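Local atomic coordinates of glucose-resistance amylase regulator (Weissella paramesenteroides ATCC 33313, PDB entry 4RK6), a protein that probably regulates transcription as a sugar-responsive DNA-binding repressor of the LacI family, and binds glucose between the two lobes of its core. Residues A[240-244]-A[245-249]. Residues are numbered along the deposited sequence; the frame is centred on the assembly and turned at random.
Sequences VKQDF and PEIGR. With GLC (alpha-D-glucopyranose), chain C.
Asp-243 OD1 does two jobs at the start of helix 244-257: it caps Glu-246 N through a weak bond of 3.3 Å, and receives a water that passes the link to Arg-249 NH2. Aspartate suits this N-cap because its short chain, with CG anti to the backbone N (chi1 -163°), folds the carboxylate back over the first turn, where CG rests 3.3 Å from Glu-246 CB. Ile-247 N also donates to Asp-243 O at 3.0 Å, close to straight at 165°. Pro-245, two residues after the cap, fits because the helix's backbone bonding needs no N-H there. One turn on, Arg-249 grips Glu-246 side-on, NE and NH2 both reaching OE1, NH2 at 2.8 Å in a salt bridge; its NH1 pairs with Glu-34 of helix 24-39, tying the helices together. The apolar side faces inward, with Phe-244 CD1 and Ile-247 CD1 4.2 Å apart on side chains lying alongside each other. Gln-242 CB lies over one face of the Phe-244 ring, offset toward the rim, and glucose O3 lies off the ring's edge, near its plane. Gln-242 NE2 donates almost linearly to O3 at 3.0 Å; OE1 bonds Ser-108 and NE2 also bonds Asp-225, so both ends help fix the amide's rotation. The Asp-243 carboxylate probably interacts favourably with the positive end of the helix dipole, and the weak cap probably helps hold the turn beyond the sugar-binding glutamine.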
# COMPACT_ATOMS: atom_id res chain seq x y z
N VAL A 240 2.12 -17.28 -5.59
CA VAL A 240 2.26 -17.94 -4.28
C VAL A 240 1.80 -16.97 -3.22
O VAL A 240 2.45 -15.94 -2.93
CB VAL A 240 3.69 -18.45 -3.97
CG1 VAL A 240 3.81 -18.92 -2.51
CG2 VAL A 240 4.03 -19.58 -4.92
N LYS A 241 0.67 -17.28 -2.61
CA LYS A 241 0.11 -16.44 -1.59
C LYS A 241 0.71 -16.76 -0.22
O LYS A 241 0.60 -17.88 0.25
CB LYS A 241 -1.40 -16.60 -1.50
CG LYS A 241 -2.03 -15.52 -0.63
CD LYS A 241 -3.55 -15.63 -0.67
CE LYS A 241 -4.23 -14.29 -0.45
NZ LYS A 241 -3.97 -13.79 0.91
N GLN A 242 1.34 -15.76 0.38
CA GLN A 242 1.80 -15.89 1.77
C GLN A 242 0.68 -15.51 2.72
O GLN A 242 -0.13 -14.62 2.44
CB GLN A 242 2.99 -14.98 2.04
CG GLN A 242 4.17 -15.22 1.11
CD GLN A 242 5.47 -14.69 1.71
OE1 GLN A 242 5.85 -15.07 2.81
NE2 GLN A 242 6.11 -13.77 1.01
N ASP A 243 0.64 -16.18 3.86
CA ASP A 243 -0.34 -15.84 4.87
C ASP A 243 0.24 -14.82 5.85
O ASP A 243 0.65 -15.18 6.96
CB ASP A 243 -0.80 -17.14 5.56
CG ASP A 243 -2.10 -16.96 6.34
OD1 ASP A 243 -2.52 -15.82 6.59
OD2 ASP A 243 -2.70 -18.01 6.70
N PHE A 244 0.34 -13.56 5.42
CA PHE A 244 1.01 -12.54 6.22
C PHE A 244 0.33 -12.31 7.57
O PHE A 244 1.00 -12.15 8.58
CB PHE A 244 1.15 -11.21 5.47
CG PHE A 244 2.09 -11.28 4.30
CD1 PHE A 244 3.44 -11.55 4.50
CD2 PHE A 244 1.63 -11.10 3.00
CE1 PHE A 244 4.31 -11.63 3.42
CE2 PHE A 244 2.50 -11.19 1.92
CZ PHE A 244 3.84 -11.45 2.14
N PRO A 245 -1.00 -12.29 7.60
CA PRO A 245 -1.59 -12.10 8.92
C PRO A 245 -1.27 -13.26 9.85
O PRO A 245 -1.03 -12.99 11.03
CB PRO A 245 -3.11 -11.99 8.64
CG PRO A 245 -3.20 -11.64 7.17
CD PRO A 245 -2.02 -12.32 6.52
N GLU A 246 -1.21 -14.49 9.35
CA GLU A 246 -0.87 -15.64 10.19
C GLU A 246 0.58 -15.51 10.70
O GLU A 246 0.86 -15.75 11.88
CB GLU A 246 -1.10 -16.95 9.48
CG GLU A 246 -0.75 -18.16 10.32
CD GLU A 246 -1.70 -18.42 11.48
OE1 GLU A 246 -2.67 -17.65 11.70
OE2 GLU A 246 -1.46 -19.44 12.16
N ILE A 247 1.48 -15.06 9.83
CA ILE A 247 2.86 -14.78 10.28
C ILE A 247 2.86 -13.82 11.47
O ILE A 247 3.54 -14.06 12.46
CB ILE A 247 3.74 -14.27 9.11
CG1 ILE A 247 3.93 -15.39 8.10
CG2 ILE A 247 5.08 -13.75 9.62
CD1 ILE A 247 4.43 -14.91 6.73
N GLY A 248 2.09 -12.74 11.39
CA GLY A 248 1.99 -11.78 12.47
C GLY A 248 1.39 -12.40 13.73
O GLY A 248 1.92 -12.24 14.82
N ARG A 249 0.27 -13.12 13.58
CA ARG A 249 -0.36 -13.72 14.77
C ARG A 249 0.57 -14.70 15.49
O ARG A 249 0.67 -14.69 16.73
CB ARG A 249 -1.64 -14.47 14.38
CG ARG A 249 -2.80 -13.58 13.97
CD ARG A 249 -4.10 -14.38 13.90
NE ARG A 249 -4.12 -15.28 12.75
CZ ARG A 249 -4.51 -14.94 11.51
NH1 ARG A 249 -4.95 -13.72 11.23
NH2 ARG A 249 -4.49 -15.85 10.56
C1 GLC C . 10.20 -9.05 1.79
C2 GLC C . 9.67 -10.33 2.44
C3 GLC C . 9.28 -11.39 1.44
C4 GLC C . 8.42 -10.77 0.34
C5 GLC C . 9.26 -9.69 -0.35
C6 GLC C . 8.48 -8.99 -1.46
O1 GLC C . 11.52 -9.27 1.49
O2 GLC C . 10.66 -10.89 3.30
O3 GLC C . 8.53 -12.36 2.18
O4 GLC C . 7.99 -11.76 -0.55
O5 GLC C . 9.60 -8.68 0.56
O6 GLC C . 7.35 -8.35 -0.96
O HOH W 1 -4.85 -15.35 7.86